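Local coordinates for protein precorrin-6A reductase (Rhodobacter capsulatus, PDB 4X7G) that probably catalyses the NADPH-dependent reduction of precorrin-6A in cobalamin biosynthesis, and here holds its reduced precorrin product together with the nicotinamide cofactor, at residues H148-P158 with L164-R173. Sequence-based numbering, arbitrary orientation.
With 3Y8 (3-[(1R,2S,3S,7S,11S,16S,17R,18R,19R)-2,7,12,18-tetrakis(2-hydroxy-2-oxoethyl)-3,13-bis(3-hydroxy-3-oxopropyl)-1,2,5,7,11,17-hexamethyl-17-(3-oxidanyl-3-oxidanylidene-prop-1-enyl)-3,6,8,10,15,16,18,19,21,24-decahydrocorrin-8-yl]propanoic acid), chain C.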
loop_
_atom_site.group_PDB
_atom_site.type_symbol
_atom_site.label_atom_id
_atom_site.label_comp_id
_atom_site.label_asym_id
_atom_site.label_seq_id
_atom_site.Cartn_x
_atom_site.Cartn_y
_atom_site.Cartn_z
ATOM N N HIS A 148 16.780 18.212 8.670
ATOM C CA HIS A 148 17.027 17.774 7.273
ATOM C C HIS A 148 16.207 18.601 6.296
ATOM O O HIS A 148 15.146 19.109 6.675
ATOM C CB HIS A 148 16.694 16.296 7.158
ATOM C CG HIS A 148 17.541 15.485 8.074
ATOM N ND1 HIS A 148 18.896 15.486 7.962
ATOM C CD2 HIS A 148 17.232 14.730 9.146
ATOM C CE1 HIS A 148 19.402 14.717 8.935
ATOM N NE2 HIS A 148 18.427 14.229 9.651
ATOM N N HIS A 149 16.667 18.537 5.043
ATOM C CA HIS A 149 15.731 18.883 3.951
ATOM C C HIS A 149 14.955 17.613 3.555
ATOM O O HIS A 149 15.629 16.590 3.322
ATOM C CB HIS A 149 16.484 19.410 2.737
ATOM C CG HIS A 149 15.622 19.476 1.519
ATOM N ND1 HIS A 149 14.563 20.334 1.415
ATOM C CD2 HIS A 149 15.613 18.741 0.394
ATOM C CE1 HIS A 149 13.914 20.090 0.316
ATOM N NE2 HIS A 149 14.536 19.162 -0.342
ATOM N N TYR A 150 13.682 17.695 3.482
ATOM C CA TYR A 150 12.833 16.604 3.141
ATOM C C TYR A 150 12.162 16.831 1.794
ATOM O O TYR A 150 11.644 17.943 1.518
ATOM C CB TYR A 150 11.790 16.336 4.186
ATOM C CG TYR A 150 12.321 15.834 5.511
ATOM C CD1 TYR A 150 12.825 14.564 5.582
ATOM C CD2 TYR A 150 12.384 16.633 6.653
ATOM C CE1 TYR A 150 13.331 14.069 6.804
ATOM C CE2 TYR A 150 12.890 16.176 7.839
ATOM C CZ TYR A 150 13.317 14.877 7.896
ATOM O OH TYR A 150 13.793 14.320 9.095
ATOM N N LEU A 151 12.131 15.804 0.986
ATOM C CA LEU A 151 11.279 15.720 -0.204
ATOM C C LEU A 151 10.086 14.886 0.120
ATOM O O LEU A 151 10.288 13.721 0.623
ATOM C CB LEU A 151 12.057 15.159 -1.364
ATOM C CG LEU A 151 11.258 14.885 -2.679
ATOM C CD1 LEU A 151 10.777 16.211 -3.283
ATOM C CD2 LEU A 151 12.053 14.124 -3.668
ATOM N N LEU A 152 8.916 15.330 -0.104
ATOM C CA LEU A 152 7.669 14.631 0.150
ATOM C C LEU A 152 6.986 14.334 -1.162
ATOM O O LEU A 152 7.215 15.046 -2.176
ATOM C CB LEU A 152 6.702 15.488 1.003
ATOM C CG LEU A 152 7.319 16.166 2.174
ATOM C CD1 LEU A 152 6.365 17.032 2.916
ATOM C CD2 LEU A 152 7.973 15.178 3.103
ATOM N N ARG A 153 6.179 13.306 -1.224
ATOM C CA ARG A 153 5.385 12.975 -2.422
ATOM C C ARG A 153 3.963 12.656 -1.900
ATOM O O ARG A 153 3.798 11.682 -1.190
ATOM C CB ARG A 153 6.011 11.865 -3.236
ATOM C CG ARG A 153 5.160 11.492 -4.431
ATOM C CD ARG A 153 5.983 10.919 -5.580
ATOM N NE ARG A 153 6.633 9.678 -5.252
ATOM C CZ ARG A 153 7.491 9.028 -6.021
ATOM N NH1 ARG A 153 8.022 7.922 -5.643
ATOM N NH2 ARG A 153 7.870 9.594 -7.158
ATOM N N LEU A 154 3.035 13.481 -2.268
ATOM C CA LEU A 154 1.692 13.503 -1.729
ATOM C C LEU A 154 0.682 13.363 -2.850
ATOM O O LEU A 154 0.839 13.952 -3.906
ATOM C CB LEU A 154 1.399 14.840 -0.999
ATOM C CG LEU A 154 2.379 15.125 0.134
ATOM C CD1 LEU A 154 2.111 16.539 0.689
ATOM C CD2 LEU A 154 2.452 14.087 1.208
ATOM N N VAL A 155 -0.369 12.543 -2.643
ATOM C CA VAL A 155 -1.424 12.408 -3.647
ATOM C C VAL A 155 -2.170 13.726 -3.913
ATOM O O VAL A 155 -2.455 14.048 -5.071
ATOM C CB VAL A 155 -2.396 11.267 -3.303
ATOM C CG1 VAL A 155 -3.523 11.162 -4.332
ATOM C CG2 VAL A 155 -1.654 9.946 -3.244
ATOM N N ASP A 156 -2.465 14.387 -2.807
ATOM C CA ASP A 156 -3.280 15.665 -2.865
ATOM C C ASP A 156 -2.461 16.797 -2.346
ATOM O O ASP A 156 -1.644 16.647 -1.460
ATOM C CB ASP A 156 -4.493 15.530 -2.045
ATOM C CG ASP A 156 -5.437 14.438 -2.607
ATOM O OD1 ASP A 156 -5.686 14.397 -3.769
ATOM O OD2 ASP A 156 -5.928 13.650 -1.841
ATOM N N PRO A 157 -2.740 18.022 -2.829
ATOM C CA PRO A 157 -2.037 19.145 -2.207
ATOM C C PRO A 157 -2.336 19.276 -0.709
ATOM O O PRO A 157 -3.475 19.070 -0.311
ATOM C CB PRO A 157 -2.533 20.393 -2.991
ATOM C CG PRO A 157 -3.199 19.872 -4.216
ATOM C CD PRO A 157 -3.552 18.413 -3.970
ATOM N N PRO A 158 -1.357 19.625 0.126
ATOM C CA PRO A 158 -1.606 19.831 1.556
ATOM C C PRO A 158 -2.562 21.008 1.799
ATOM O O PRO A 158 -2.583 21.923 1.030
ATOM C CB PRO A 158 -0.223 20.116 2.141
ATOM C CG PRO A 158 0.652 20.445 1.008
ATOM C CD PRO A 158 0.025 19.909 -0.252
ATOM N N LEU A 164 7.228 20.121 8.964
ATOM C CA LEU A 164 8.613 19.937 8.752
ATOM C C LEU A 164 9.257 21.248 8.335
ATOM O O LEU A 164 8.648 21.891 7.438
ATOM C CB LEU A 164 8.862 18.859 7.693
ATOM C CG LEU A 164 8.421 17.439 8.054
ATOM C CD1 LEU A 164 8.591 16.506 6.865
ATOM C CD2 LEU A 164 9.192 16.925 9.260
ATOM N N PRO A 165 10.246 21.825 8.902
ATOM C CA PRO A 165 10.556 23.237 8.551
ATOM C C PRO A 165 11.194 23.359 7.202
ATOM O O PRO A 165 11.262 24.508 6.710
ATOM C CB PRO A 165 11.479 23.700 9.648
ATOM C CG PRO A 165 12.001 22.441 10.273
ATOM C CD PRO A 165 10.917 21.460 10.183
ATOM N N ASP A 166 11.853 22.339 6.690
ATOM C CA ASP A 166 12.542 22.371 5.370
ATOM C C ASP A 166 12.036 21.214 4.517
ATOM O O ASP A 166 12.532 20.081 4.664
ATOM C CB ASP A 166 14.017 22.351 5.540
ATOM C CG ASP A 166 14.820 22.386 4.229
ATOM O OD1 ASP A 166 14.224 22.361 3.167
ATOM O OD2 ASP A 166 16.069 22.402 4.338
ATOM N N ALA A 167 11.016 21.493 3.731
ATOM C CA ALA A 167 10.424 20.444 2.937
ATOM C C ALA A 167 9.762 20.989 1.675
ATOM O O ALA A 167 9.248 22.114 1.704
ATOM C CB ALA A 167 9.420 19.709 3.765
ATOM N N ARG A 168 9.838 20.197 0.624
ATOM C CA ARG A 168 9.148 20.475 -0.629
ATOM C C ARG A 168 8.309 19.277 -0.920
ATOM O O ARG A 168 8.828 18.131 -0.739
ATOM C CB ARG A 168 10.223 20.610 -1.751
ATOM C CG ARG A 168 9.758 21.012 -3.124
ATOM C CD ARG A 168 10.834 21.121 -4.048
ATOM N NE ARG A 168 11.110 19.981 -4.849
ATOM C CZ ARG A 168 10.268 19.532 -5.792
ATOM N NH1 ARG A 168 9.035 20.033 -5.947
ATOM N NH2 ARG A 168 10.691 18.510 -6.537
ATOM N N ALA A 169 7.072 19.454 -1.401
ATOM C CA ALA A 169 6.269 18.306 -1.851
ATOM C C ALA A 169 6.093 18.237 -3.345
ATOM O O ALA A 169 5.673 19.282 -3.955
ATOM C CB ALA A 169 4.973 18.330 -1.191
ATOM N N VAL A 170 6.174 17.065 -3.901
ATOM C CA VAL A 170 5.648 16.807 -5.253
ATOM C C VAL A 170 4.283 16.212 -5.103
ATOM O O VAL A 170 4.050 15.400 -4.208
ATOM C CB VAL A 170 6.567 15.913 -6.037
ATOM C CG1 VAL A 170 7.938 16.539 -6.196
ATOM C CG2 VAL A 170 6.752 14.590 -5.499
ATOM N N ILE A 171 3.340 16.640 -5.914
ATOM C CA ILE A 171 1.956 16.149 -5.857
ATOM C C ILE A 171 1.794 15.137 -6.985
ATOM O O ILE A 171 1.852 15.489 -8.171
ATOM C CB ILE A 171 0.924 17.282 -5.968
ATOM C CG1 ILE A 171 1.250 18.367 -4.979
ATOM C CG2 ILE A 171 -0.471 16.723 -5.818
ATOM C CD1 ILE A 171 1.370 17.943 -3.524
ATOM N N ALA A 172 1.699 13.869 -6.649
ATOM C CA ALA A 172 1.695 12.767 -7.629
ATOM C C ALA A 172 1.159 11.536 -7.042
ATOM O O ALA A 172 1.283 11.332 -5.818
ATOM C CB ALA A 172 3.085 12.503 -8.161
ATOM N N ARG A 173 0.593 10.666 -7.859
ATOM C CA ARG A 173 0.208 9.337 -7.367
ATOM C C ARG A 173 0.840 8.379 -8.366
ATOM O O ARG A 173 1.084 8.687 -9.542
ATOM C CB ARG A 173 -1.346 9.165 -7.243
ATOM C CG ARG A 173 -1.974 9.264 -8.568
ATOM C CD ARG A 173 -3.501 8.962 -8.677
ATOM N NE ARG A 173 -4.508 9.174 -7.686
ATOM C CZ ARG A 173 -5.162 10.314 -7.396
ATOM N NH1 ARG A 173 -4.827 11.527 -7.847
ATOM N NH2 ARG A 173 -6.088 10.208 -6.501
HETATM C C48 3Y8 C . -6.291 5.906 -1.645
HETATM C C47 3Y8 C . -5.834 5.592 -4.799
HETATM C C43 3Y8 C . -3.020 1.835 -8.834
HETATM C C42 3Y8 C . -2.239 2.847 -7.893
HETATM C C41 3Y8 C . -2.024 2.050 -6.621
HETATM C C38 3Y8 C . 0.571 0.670 -4.031
HETATM C C37 3Y8 C . 0.931 1.354 -5.292
HETATM C C36 3Y8 C . 0.944 3.358 -6.798
HETATM C C35 3Y8 C . 2.876 3.505 -4.338
HETATM C C32 3Y8 C . 6.475 6.488 -3.045
HETATM C C31 3Y8 C . 5.549 5.621 -2.090
HETATM C C2 3Y8 C . 2.640 5.115 -0.277
HETATM C C1 3Y8 C . 1.197 5.644 -0.597
HETATM C C4 3Y8 C . 1.912 4.514 -2.478
HETATM C C5 3Y8 C . 1.766 3.920 -3.674
HETATM C C7 3Y8 C . 0.316 2.800 -5.482
HETATM C C8 3Y8 C . -1.169 2.821 -5.620
HETATM C C6 3Y8 C . 0.526 3.637 -4.355
HETATM C C3 3Y8 C . 3.185 4.810 -1.685
HETATM C C11 3Y8 C . -3.343 5.491 -4.003
HETATM C C12 3Y8 C . -4.750 5.656 -3.712
HETATM C C13 3Y8 C . -4.970 5.849 -2.418
HETATM C C14 3Y8 C . -3.676 5.892 -1.761
HETATM C C15 3Y8 C . -3.498 6.093 -0.409
HETATM C C16 3Y8 C . -2.144 6.096 0.153
HETATM C C17 3Y8 C . -1.794 6.607 1.524
HETATM C C18 3Y8 C . -0.244 6.419 1.535
HETATM C C19 3Y8 C . 0.073 5.348 0.402
HETATM C C20 3Y8 C . 1.224 7.128 -0.980
HETATM C C21 3Y8 C . -6.023 6.997 -5.514
HETATM C C24 3Y8 C . -2.831 6.474 -5.059
HETATM C C25 3Y8 C . 3.521 6.139 0.461
HETATM C C26 3Y8 C . 2.569 3.773 0.464
HETATM O O59 3Y8 C . -0.853 11.255 -0.156
HETATM C C57 3Y8 C . -1.765 10.455 0.325
HETATM O O58 3Y8 C . -2.894 10.774 0.783
HETATM C C56 3Y8 C . -1.318 9.027 0.484
HETATM C C55 3Y8 C . -2.084 8.182 1.551
HETATM C C54 3Y8 C . -2.502 5.857 2.628
HETATM C C60 3Y8 C . 0.399 5.939 2.835
HETATM C C61 3Y8 C . 0.410 6.872 3.956
HETATM O O62 3Y8 C . 0.694 6.352 5.101
HETATM O O63 3Y8 C . 0.197 8.106 3.801
HETATM N N24 3Y8 C . -1.168 5.347 -0.390
HETATM N N23 3Y8 C . -2.728 5.700 -2.719
HETATM C C49 3Y8 C . -6.606 4.521 -1.066
HETATM C C50 3Y8 C . -7.906 4.374 -0.347
HETATM O O51 3Y8 C . -8.645 5.367 -0.159
HETATM O O52 3Y8 C . -8.210 3.158 -0.064
HETATM O O23 3Y8 C . -6.078 6.953 -6.761
HETATM O O22 3Y8 C . -6.089 7.979 -4.814
HETATM C C10 3Y8 C . -3.098 4.002 -4.413
HETATM C C9 3Y8 C . -1.676 3.678 -4.717
HETATM N N22 3Y8 C . -0.626 4.220 -3.965
HETATM O O44 3Y8 C . -2.300 1.027 -9.437
HETATM O O45 3Y8 C . -4.142 2.068 -9.012
HETATM O O39 3Y8 C . 0.467 -0.594 -4.137
HETATM O O40 3Y8 C . 0.547 1.300 -2.977
HETATM N N21 3Y8 C . 0.883 4.974 -1.852
HETATM C C27 3Y8 C . 3.960 3.104 0.661
HETATM O O28 3Y8 C . 4.591 3.453 1.667
HETATM O O29 3Y8 C . 4.374 2.289 -0.157
HETATM C C30 3Y8 C . 4.110 5.798 -2.464
HETATM O O34 3Y8 C . 6.273 7.755 -2.947
HETATM O O33 3Y8 C . 7.314 5.757 -3.571
HETATM O O HOH W 1 12.729 19.837 7.890
HETATM O O HOH W 2 -7.140 12.758 -5.242
#
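In the parallel sheet of one Rossmann-like domain, strand 149-154 pairs with edge strand 167-171, and the chain at and just beyond their C-terminal ends meets the bound reduced precorrin. The register runs from Tyr150 beside Ala167 to Leu154 beside Ile171, with Leu152 N donating to Arg168 O (2.9 Å) and Val170 N returning to Leu152 O. At the far end, His149 ND1 gives a straight bond to Asp166 OD1 (2.7 Å, 169°); the oxygen lies near the ring plane, whereas the nitrogen stands above the carboxylate plane. Glu188 takes the other ring nitrogen.

At the ligand end, the aliphatic part of Arg153 runs over Val170, CG2 lying 3.6 Å from Arg153 CB. A bend at chi3 (64°) turns the guanidinium edge to a propionate, NE reaching 3Y8 O34 at 3.0 Å, while Asp181 holds NH2. A leucine here would probably cost that propionate and Asp181 the guanidinium they share. Val155 N donates a hydrogen bond to 3Y8 O59 (2.8 Å), and Val155 CG1 sits over the centre of the Arg173 guanidinium, whose NE and NH2 grip an acetate through 3Y8 O23 (2.9 Å) and O22 (2.8 Å). Such ligand binding at the C-terminal strand ends is typical of Rossmann-type folds.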